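Local structure of insect group II chitinase (Ostrinia furnacalis, 5Y2A) at residues 51-54 with 55-58; 90-93 with 94-98; 299-303 with 304-308. The protein probably hydrolyses beta-1,4-glycosidic bonds of chitin in the insect, as a catalytic domain of a family 18 glycoside hydrolase. One frame throughout, in Å; residues are numbered along the deposited sequence.

Contact 1: 51-54 with 55-58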
ATOM      1  N   SER A  51      11.508 -15.753  -8.748  1.00 19.74           N
ATOM      2  CA  SER A  51      11.932 -14.388  -8.490  1.00 21.46           C
ATOM      3  C   SER A  51      10.729 -13.459  -8.537  1.00 23.23           C
ATOM      4  O   SER A  51       9.845 -13.602  -9.385  1.00 19.48           O
ATOM      5  CB  SER A  51      12.974 -13.955  -9.520  1.00 20.53           C
ATOM      6  OG  SER A  51      13.172 -12.550  -9.479  1.00 22.16           O
ATOM      7  N   HIS A  52      10.695 -12.504  -7.614  1.00 19.06           N
ATOM      8  CA  HIS A  52       9.643 -11.500  -7.607  1.00 19.80           C
ATOM      9  C   HIS A  52       9.992 -10.313  -8.491  1.00 19.27           C
ATOM     10  O   HIS A  52       9.116  -9.493  -8.786  1.00 23.22           O
ATOM     11  CB  HIS A  52       9.380 -11.028  -6.166  1.00 21.46           C
ATOM     12  CG  HIS A  52       8.266 -10.032  -6.042  1.00 20.94           C
ATOM     13  ND1 HIS A  52       8.488  -8.682  -5.870  1.00 23.82           N
ATOM     14  CD2 HIS A  52       6.921 -10.190  -6.082  1.00 23.06           C
ATOM     15  CE1 HIS A  52       7.327  -8.051  -5.802  1.00 24.01           C
ATOM     16  NE2 HIS A  52       6.361  -8.944  -5.929  1.00 23.87           N
ATOM     17  N   ASP A  53      11.242 -10.230  -8.960  1.00 18.58           N
ATOM     18  CA  ASP A  53      11.704  -9.097  -9.756  1.00 20.52           C
ATOM     19  C   ASP A  53      12.813  -9.622 -10.670  1.00 20.03           C
ATOM     20  O   ASP A  53      14.004  -9.478 -10.391  1.00 18.98           O
ATOM     21  CB  ASP A  53      12.200  -7.953  -8.872  1.00 18.11           C
ATOM     22  CG  ASP A  53      12.451  -6.677  -9.650  1.00 23.82           C
ATOM     23  OD1 ASP A  53      12.617  -6.745 -10.887  1.00 22.24           O
ATOM     24  OD2 ASP A  53      12.477  -5.596  -9.020  1.00 22.63           O
ATOM     25  N   ILE A  54      12.400 -10.222 -11.790  1.00 19.92           N
ATOM     26  CA  ILE A  54      13.366 -10.805 -12.723  1.00 20.87           C
ATOM     27  C   ILE A  54      14.357  -9.746 -13.184  1.00 19.32           C
ATOM     28  O   ILE A  54      15.565 -10.001 -13.295  1.00 18.81           O
ATOM     29  CB  ILE A  54      12.632 -11.452 -13.914  1.00 23.47           C
ATOM     30  CG1 ILE A  54      11.834 -12.675 -13.469  1.00 30.47           C
ATOM     31  CG2 ILE A  54      13.615 -11.824 -15.019  1.00 27.52           C
ATOM     32  CD1 ILE A  54      12.705 -13.840 -13.069  1.00 42.20           C
ATOM     33  N   TRP A  55      13.871  -8.528 -13.410  1.00 18.72           N
ATOM     34  CA  TRP A  55      14.724  -7.489 -13.970  1.00 21.78           C
ATOM     35  C   TRP A  55      15.874  -7.144 -13.026  1.00 23.54           C
ATOM     36  O   TRP A  55      17.021  -7.012 -13.464  1.00 23.15           O
ATOM     37  CB  TRP A  55      13.889  -6.247 -14.296  1.00 21.66           C
ATOM     38  CG  TRP A  55      14.693  -5.220 -14.997  1.00 24.18           C
ATOM     39  CD1 TRP A  55      15.033  -5.209 -16.320  1.00 27.90           C
ATOM     40  CD2 TRP A  55      15.312  -4.074 -14.414  1.00 23.62           C
ATOM     41  NE1 TRP A  55      15.806  -4.112 -16.599  1.00 27.47           N
ATOM     42  CE2 TRP A  55      15.996  -3.401 -15.444  1.00 26.23           C
ATOM     43  CE3 TRP A  55      15.346  -3.546 -13.121  1.00 23.70           C
ATOM     44  CZ2 TRP A  55      16.704  -2.229 -15.222  1.00 25.34           C
ATOM     45  CZ3 TRP A  55      16.057  -2.386 -12.902  1.00 27.14           C
ATOM     46  CH2 TRP A  55      16.724  -1.736 -13.949  1.00 28.21           C
ATOM     47  N   LEU A  56      15.591  -6.988 -11.728  1.00 19.76           N
ATOM     48  CA  LEU A  56      16.665  -6.729 -10.768  1.00 21.30           C
ATOM     49  C   LEU A  56      17.410  -8.002 -10.386  1.00 19.11           C
ATOM     50  O   LEU A  56      18.646  -8.046 -10.439  1.00 18.04           O
ATOM     51  CB  LEU A  56      16.121  -6.080  -9.495  1.00 21.66           C
ATOM     52  CG  LEU A  56      16.107  -4.565  -9.318  1.00 26.50           C
ATOM     53  CD1 LEU A  56      15.915  -4.266  -7.841  1.00 24.53           C
ATOM     54  CD2 LEU A  56      17.368  -3.912  -9.857  1.00 22.96           C
ATOM     55  N   ASP A  57      16.672  -9.030  -9.956  1.00 18.17           N
ATOM     56  CA  ASP A  57      17.297 -10.196  -9.336  1.00 17.21           C
ATOM     57  C   ASP A  57      18.165 -10.957 -10.328  1.00 21.96           C
ATOM     58  O   ASP A  57      19.230 -11.473  -9.967  1.00 18.13           O
ATOM     59  CB  ASP A  57      16.229 -11.136  -8.772  1.00 16.38           C
ATOM     60  CG  ASP A  57      15.361 -10.487  -7.721  1.00 16.73           C
ATOM     61  OD1 ASP A  57      15.789  -9.481  -7.111  1.00 18.82           O
ATOM     62  OD2 ASP A  57      14.255 -11.017  -7.486  1.00 18.89           O
ATOM     63  N   VAL A  58      17.712 -11.056 -11.574  1.00 20.05           N
ATOM     64  CA  VAL A  58      18.307 -11.943 -12.569  1.00 20.55           C
ATOM     65  C   VAL A  58      18.969 -11.149 -13.687  1.00 23.46           C
ATOM     66  O   VAL A  58      20.181 -11.244 -13.893  1.00 21.88           O
ATOM     67  CB  VAL A  58      17.258 -12.931 -13.125  1.00 22.63           C
ATOM     68  CG1 VAL A  58      17.859 -13.776 -14.240  1.00 23.33           C
ATOM     69  CG2 VAL A  58      16.729 -13.813 -12.008  1.00 25.20           C
TER
HETATM   70  O   HOH W   1      12.969 -12.366  -5.790  1.00 15.90           O
HETATM   71  O   HOH W   2      11.006  -7.570 -12.997  1.00 24.97           O
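Ser51 and Asp57 meet through OG and OD2: the hydroxyl donates to the carboxylate oxygen over 2.7 Å, reaching it on the anti side and 19° out of the carboxylate plane. With chi1 at 167°, OG of Ser51 lies opposite the backbone N, close enough to the following chain to accept from Asp53 N as well, which makes an ST turn. A bridging water joins His52 N to the same OD2 of Asp57. Asp53 is the N-cap of helix 54-59. OD1 of Asp53 takes Leu56 N at 3.1 Å in a nearly straight bond (168°), yet the donor stands well above the carboxylate plane, while OD2 of Asp53 lies 3.7 Å from Leu56 CB, the two side chains running obliquely to each other. Another water links Asp53 OD1 to Trp55 N. Ile54 and Val58 lie side by side and point the same way, CD1 of Ile54 being 4.2 Å from CG2 of Val58. The other carboxylate oxygens have hydrogen-bond partners outside the two segments: Asp53 OD2 bonds to Tyr15 OH, and Asp57 OD1 to Tyr37 OH and Asn11 ND2. The capped turn joins strand 49-51 to helix 54-59, with Leu56 and Asp57 packed against Phe62 and Tyr63 of helix 62-67.

Contact 2: 90-93 with 94-98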
ATOM      1  N   LYS A  90      -2.092 -19.954  -1.163  1.00 24.15           N
ATOM      2  CA  LYS A  90      -1.141 -20.729  -1.957  1.00 22.65           C
ATOM      3  C   LYS A  90      -0.127 -21.455  -1.079  1.00 24.46           C
ATOM      4  O   LYS A  90       0.230 -22.603  -1.362  1.00 23.61           O
ATOM      5  CB  LYS A  90      -0.441 -19.838  -2.989  1.00 25.92           C
ATOM      6  CG  LYS A  90       0.381 -18.678  -2.449  1.00 24.85           C
ATOM      7  CD  LYS A  90       0.997 -17.895  -3.607  1.00 24.59           C
ATOM      8  CE  LYS A  90       1.737 -16.656  -3.131  1.00 23.20           C
ATOM      9  NZ  LYS A  90       2.321 -15.888  -4.277  1.00 21.26           N
ATOM     10  N   TYR A  91       0.345 -20.816  -0.006  1.00 21.85           N
ATOM     11  CA  TYR A  91       1.243 -21.529   0.897  1.00 21.83           C
ATOM     12  C   TYR A  91       0.518 -22.668   1.605  1.00 21.04           C
ATOM     13  O   TYR A  91       1.092 -23.743   1.808  1.00 21.89           O
ATOM     14  CB  TYR A  91       1.862 -20.563   1.905  1.00 21.37           C
ATOM     15  CG  TYR A  91       2.935 -19.687   1.300  1.00 20.58           C
ATOM     16  CD1 TYR A  91       4.258 -20.112   1.241  1.00 21.17           C
ATOM     17  CD2 TYR A  91       2.620 -18.440   0.775  1.00 19.65           C
ATOM     18  CE1 TYR A  91       5.241 -19.316   0.682  1.00 20.82           C
ATOM     19  CE2 TYR A  91       3.595 -17.636   0.214  1.00 20.16           C
ATOM     20  CZ  TYR A  91       4.900 -18.079   0.169  1.00 19.06           C
ATOM     21  OH  TYR A  91       5.872 -17.284  -0.395  1.00 19.38           O
ATOM     22  N   SER A  92      -0.745 -22.455   1.981  1.00 22.64           N
ATOM     23  CA  SER A  92      -1.525 -23.532   2.588  1.00 25.46           C
ATOM     24  C   SER A  92      -1.748 -24.672   1.606  1.00 28.99           C
ATOM     25  O   SER A  92      -1.698 -25.851   1.986  1.00 27.62           O
ATOM     26  CB  SER A  92      -2.865 -22.995   3.085  1.00 26.23           C
ATOM     27  OG  SER A  92      -3.598 -24.001   3.763  1.00 26.64           O
ATOM     28  N   ARG A  93      -1.999 -24.344   0.335  1.00 26.65           N
ATOM     29  CA  ARG A  93      -2.162 -25.389  -0.668  1.00 26.49           C
ATOM     30  C   ARG A  93      -0.869 -26.166  -0.856  1.00 28.69           C
ATOM     31  O   ARG A  93      -0.904 -27.374  -1.114  1.00 28.34           O
ATOM     32  CB  ARG A  93      -2.632 -24.785  -1.996  1.00 27.95           C
ATOM     33  CG  ARG A  93      -4.037 -24.189  -1.930  1.00 26.88           C
ATOM     34  CD  ARG A  93      -4.594 -23.851  -3.312  1.00 29.71           C
ATOM     35  NE  ARG A  93      -3.944 -22.715  -3.961  1.00 29.43           N
ATOM     36  CZ  ARG A  93      -3.060 -22.821  -4.946  1.00 25.81           C
ATOM     37  NH1 ARG A  93      -2.704 -24.016  -5.395  1.00 29.64           N
ATOM     38  NH2 ARG A  93      -2.530 -21.730  -5.486  1.00 27.73           N
ATOM     39  N   LEU A  94       0.277 -25.498  -0.715  1.00 28.12           N
ATOM     40  CA  LEU A  94       1.559 -26.185  -0.827  1.00 24.51           C
ATOM     41  C   LEU A  94       1.767 -27.160   0.329  1.00 25.46           C
ATOM     42  O   LEU A  94       2.003 -28.355   0.115  1.00 28.45           O
ATOM     43  CB  LEU A  94       2.699 -25.160  -0.895  1.00 24.01           C
ATOM     44  CG  LEU A  94       4.123 -25.671  -0.653  1.00 22.23           C
ATOM     45  CD1 LEU A  94       4.523 -26.708  -1.684  1.00 24.02           C
ATOM     46  CD2 LEU A  94       5.126 -24.511  -0.642  1.00 19.18           C
ATOM     47  N   VAL A  95       1.691 -26.668   1.572  1.00 24.65           N
ATOM     48  CA  VAL A  95       2.108 -27.500   2.696  1.00 24.67           C
ATOM     49  C   VAL A  95       1.111 -28.618   2.991  1.00 26.95           C
ATOM     50  O   VAL A  95       1.484 -29.616   3.615  1.00 28.18           O
ATOM     51  CB  VAL A  95       2.357 -26.654   3.963  1.00 26.86           C
ATOM     52  CG1 VAL A  95       3.373 -25.543   3.681  1.00 22.87           C
ATOM     53  CG2 VAL A  95       1.056 -26.092   4.531  1.00 22.78           C
ATOM     54  N   ASN A  96      -0.139 -28.496   2.543  1.00 30.17           N
ATOM     55  CA  ASN A  96      -1.150 -29.512   2.808  1.00 31.76           C
ATOM     56  C   ASN A  96      -1.237 -30.573   1.718  1.00 32.36           C
ATOM     57  O   ASN A  96      -2.117 -31.437   1.784  1.00 30.83           O
ATOM     58  CB  ASN A  96      -2.524 -28.864   2.991  1.00 24.30           C
ATOM     59  CG  ASN A  96      -2.696 -28.241   4.357  1.00 31.52           C
ATOM     60  OD1 ASN A  96      -2.938 -28.941   5.340  1.00 27.89           O
ATOM     61  ND2 ASN A  96      -2.594 -26.916   4.426  1.00 28.29           N
ATOM     62  N   ASN A  97      -0.350 -30.539   0.727  1.00 31.56           N
ATOM     63  CA  ASN A  97      -0.341 -31.518  -0.352  1.00 31.10           C
ATOM     64  C   ASN A  97       1.036 -32.158  -0.408  1.00 32.21           C
ATOM     65  O   ASN A  97       2.029 -31.474  -0.671  1.00 30.57           O
ATOM     66  CB  ASN A  97      -0.699 -30.875  -1.695  1.00 33.10           C
ATOM     67  CG  ASN A  97      -0.888 -31.903  -2.802  1.00 34.05           C
ATOM     68  OD1 ASN A  97       0.080 -32.407  -3.373  1.00 32.47           O
ATOM     69  ND2 ASN A  97      -2.141 -32.226  -3.098  1.00 37.73           N
ATOM     70  N   VAL A  98       1.084 -33.472  -0.170  1.00 32.73           N
ATOM     71  CA  VAL A  98       2.354 -34.188  -0.065  1.00 29.52           C
ATOM     72  C   VAL A  98       3.148 -34.087  -1.361  1.00 28.51           C
ATOM     73  O   VAL A  98       4.363 -33.856  -1.344  1.00 32.08           O
ATOM     74  CB  VAL A  98       2.093 -35.654   0.332  1.00 31.65           C
ATOM     75  CG1 VAL A  98       3.385 -36.429   0.414  1.00 32.71           C
ATOM     76  CG2 VAL A  98       1.358 -35.713   1.651  1.00 30.90           C
TER
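Ser92 and Asn96 meet through the carbonyl of the serine, which receives two hydrogen bonds from the asparagine. The backbone N of Asn96 lies 3.1 Å and ND2 of Asn96 2.8 Å from Ser92 O, approaching from opposite faces of the carbonyl plane. The side-chain bond is fairly straight (162°), and the oxygen lies almost in the amide plane of Asn96. A chi1 of -78° keeps CG of Asn96 beside its own backbone N, which folds the amide back over the preceding turn. Two further backbone bonds across the segments are helical i to i+4 pairs: Leu94 N donates to Lys90 O at 3.0 Å, and Val95 N to Tyr91 O at the same length.

Other side-chain contacts between the segments are van der Waals approaches of carbons to backbone oxygens, with CG1 of Val95 3.5 Å from Tyr91 O. The larger hydrophobic side chains pack on other parts of the fold instead: Leu94 on Leu42, Ala100 and Phe104, while the ring of Tyr91 stacks on Trp124.

Polar ends do likewise. Lys90 NZ pairs with Asp85 and bonds to Leu42 O, whereas Arg93 NE pairs with Asp89 and its NH2 bonds to Lys44 O. Asp141 accepts from both Ser92 OG and Asn96 ND2, and Ser140 bonds to Asn96 OD1. Asn96 therefore closes the last turn of helix 90-95 with both its backbone N and its amide, and Asn97, through OD1 to Ala100 N, caps the start of helix 98-115; the shared acceptor Asp141 is likely to hold the Asn96 amide's rotation while tying the turn to helix 141-159.

Contact 3: 299-303 with 304-308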
ATOM      1  N   HIS A 299      10.830  11.470  22.998  1.00 15.81           N
ATOM      2  CA  HIS A 299      10.268  11.089  24.285  1.00 19.59           C
ATOM      3  C   HIS A 299      10.815   9.729  24.682  1.00 19.94           C
ATOM      4  O   HIS A 299      10.720   8.770  23.909  1.00 18.45           O
ATOM      5  CB  HIS A 299       8.741  11.043  24.238  1.00 17.68           C
ATOM      6  CG  HIS A 299       8.117  12.281  23.675  1.00 20.93           C
ATOM      7  ND1 HIS A 299       7.455  13.202  24.460  1.00 22.83           N
ATOM      8  CD2 HIS A 299       8.052  12.752  22.408  1.00 19.54           C
ATOM      9  CE1 HIS A 299       7.013  14.188  23.700  1.00 24.18           C
ATOM     10  NE2 HIS A 299       7.364  13.941  22.451  1.00 23.20           N
ATOM     11  N   ARG A 300      11.374   9.643  25.885  1.00 18.05           N
ATOM     12  CA  ARG A 300      11.977   8.409  26.363  1.00 20.06           C
ATOM     13  C   ARG A 300      11.260   7.867  27.593  1.00 23.48           C
ATOM     14  O   ARG A 300      10.599   8.597  28.339  1.00 22.40           O
ATOM     15  CB  ARG A 300      13.460   8.602  26.690  1.00 21.57           C
ATOM     16  CG  ARG A 300      14.308   8.957  25.491  1.00 21.39           C
ATOM     17  CD  ARG A 300      15.781   8.965  25.858  1.00 26.92           C
ATOM     18  NE  ARG A 300      16.620   9.180  24.688  1.00 29.01           N
ATOM     19  CZ  ARG A 300      17.077   8.217  23.891  1.00 29.45           C
ATOM     20  NH1 ARG A 300      16.782   6.955  24.144  1.00 22.73           N
ATOM     21  NH2 ARG A 300      17.832   8.519  22.847  1.00 33.85           N
ATOM     22  N   ASP A 301      11.413   6.559  27.795  1.00 20.06           N
ATOM     23  CA  ASP A 301      10.875   5.871  28.958  1.00 21.86           C
ATOM     24  C   ASP A 301      11.976   5.728  30.002  1.00 25.21           C
ATOM     25  O   ASP A 301      12.922   4.956  29.784  1.00 26.83           O
ATOM     26  CB  ASP A 301      10.331   4.502  28.563  1.00 23.26           C
ATOM     27  CG  ASP A 301       9.928   3.663  29.759  1.00 27.32           C
ATOM     28  OD1 ASP A 301       9.670   4.227  30.846  1.00 28.59           O
ATOM     29  OD2 ASP A 301       9.876   2.429  29.610  1.00 22.63           O
ATOM     30  N   PRO A 302      11.914   6.443  31.129  1.00 29.74           N
ATOM     31  CA  PRO A 302      12.968   6.293  32.150  1.00 30.00           C
ATOM     32  C   PRO A 302      13.115   4.873  32.664  1.00 28.60           C
ATOM     33  O   PRO A 302      14.198   4.513  33.140  1.00 36.43           O
ATOM     34  CB  PRO A 302      12.523   7.244  33.270  1.00 31.07           C
ATOM     35  CG  PRO A 302      11.560   8.182  32.643  1.00 36.08           C
ATOM     36  CD  PRO A 302      10.914   7.460  31.496  1.00 28.95           C
ATOM     37  N   GLY A 303      12.068   4.054  32.580  1.00 27.06           N
ATOM     38  CA  GLY A 303      12.140   2.677  33.024  1.00 29.17           C
ATOM     39  C   GLY A 303      12.819   1.729  32.064  1.00 29.32           C
ATOM     40  O   GLY A 303      13.077   0.581  32.433  1.00 30.77           O
ATOM     41  N   GLY A 304      13.106   2.172  30.840  1.00 25.84           N
ATOM     42  CA  GLY A 304      13.794   1.326  29.886  1.00 28.29           C
ATOM     43  C   GLY A 304      12.974   0.182  29.341  1.00 24.85           C
ATOM     44  O   GLY A 304      13.543  -0.803  28.865  1.00 27.62           O
ATOM     45  N   ARG A 305      11.646   0.282  29.389  1.00 20.81           N
ATOM     46  CA  ARG A 305      10.780  -0.798  28.930  1.00 19.61           C
ATOM     47  C   ARG A 305      10.445  -0.697  27.448  1.00 18.60           C
ATOM     48  O   ARG A 305      10.200  -1.723  26.802  1.00 18.90           O
ATOM     49  CB  ARG A 305       9.487  -0.807  29.748  1.00 20.69           C
ATOM     50  CG  ARG A 305       9.716  -0.937  31.253  1.00 25.03           C
ATOM     51  CD  ARG A 305       8.557  -0.328  32.036  1.00 25.08           C
ATOM     52  NE  ARG A 305       8.516   1.129  31.907  1.00 29.40           N
ATOM     53  CZ  ARG A 305       7.562   1.897  32.426  1.00 28.80           C
ATOM     54  NH1 ARG A 305       6.565   1.351  33.114  1.00 28.43           N
ATOM     55  NH2 ARG A 305       7.603   3.210  32.257  1.00 29.50           N
ATOM     56  N   ILE A 306      10.412   0.518  26.902  1.00 18.07           N
ATOM     57  CA  ILE A 306      10.196   0.732  25.480  1.00 17.95           C
ATOM     58  C   ILE A 306      11.253   1.708  24.989  1.00 17.12           C
ATOM     59  O   ILE A 306      11.828   2.481  25.759  1.00 18.84           O
ATOM     60  CB  ILE A 306       8.787   1.273  25.161  1.00 17.31           C
ATOM     61  CG1 ILE A 306       8.596   2.652  25.791  1.00 17.53           C
ATOM     62  CG2 ILE A 306       7.703   0.303  25.626  1.00 18.56           C
ATOM     63  CD1 ILE A 306       7.371   3.372  25.266  1.00 20.04           C
ATOM     64  N   GLY A 307      11.519   1.654  23.682  1.00 16.69           N
ATOM     65  CA  GLY A 307      12.368   2.634  23.065  1.00 16.76           C
ATOM     66  C   GLY A 307      11.674   3.984  22.956  1.00 16.69           C
ATOM     67  O   GLY A 307      10.542   4.173  23.423  1.00 18.26           O
ATOM     68  N   PRO A 308      12.339   4.929  22.303  1.00 16.63           N
ATOM     69  CA  PRO A 308      11.806   6.291  22.210  1.00 18.35           C
ATOM     70  C   PRO A 308      10.667   6.404  21.204  1.00 21.13           C
ATOM     71  O   PRO A 308      10.377   5.492  20.426  1.00 13.99           O
ATOM     72  CB  PRO A 308      13.017   7.111  21.752  1.00 18.99           C
ATOM     73  CG  PRO A 308      13.884   6.133  21.035  1.00 21.86           C
ATOM     74  CD  PRO A 308      13.695   4.818  21.731  1.00 15.87           C
TER
HETATM   75  O   HOH W   3       9.450   6.283  24.941  1.00 16.08           O
HETATM   76  O   HOH W   4      12.688   5.244  25.635  1.00 19.10           O
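One carboxylate, that of Asp301, gathers both the guanidinium of Arg305 and backbone N-H groups on its two oxygens. Arg305 grips it side-on: NH2 donates to OD1 of Asp301 at 2.7 Å, nearly straight (176°) and in the guanidinium plane, while NE reaches the syn lone pair of OD2 over 3.0 Å. The pairing is not flat, since the two planes stand 43° apart. OD2 of Asp301 also accepts Arg305 N at 2.8 Å, from above the carboxylate plane, and OD1 takes Gly303 N over 3.0 Å from the face opposite to that used by NH2.

The bond from Gly303 defines an Asx turn, set within a type I beta turn from Asp301 to Gly304 that is closed by Gly304 N donating to Asp301 O at 3.0 Å. Together these turns reverse the chain between antiparallel strands 297-299 and 309-312. Chi3 of Arg305, at -69°, bends its chain back onto the aspartate. Replacing Asp301 with an alanine would probably leave the Arg305 guanidinium without this carboxylate mate and the N-H groups of Gly303 and Arg305 without these acceptors.

NH1 of Arg305 forms a second salt bridge, to Asp215. CB of Asp301 touches CG1 of Ile306 at 3.8 Å, and two waters bridge the limbs, one from His299 O to Gly307 O and the other from Asp301 N to Ile306 O.

All three contacts are partly buried and lie away from the chain centre of this family 18 TIM-barrel enzyme, at about 21, 24 and 21 Å from it. Contacts 1 and 2 are the nearer pair, with centres about 24 Å apart and nearest atoms about 8 Å apart, whereas the centre of contact 3 lies about 41 and 43 Å from theirs, across the chain's centre. The first two concern helix ends: contact 1 starts a helix with a carboxylate cap, and contact 2 finishes one with an amide on a backbone carbonyl and caps the start of the next. Contact 3 instead reverses the chain between two strands, and has the only salt bridge running between its own segments. Bridging waters occur within contact 1 and within contact 3.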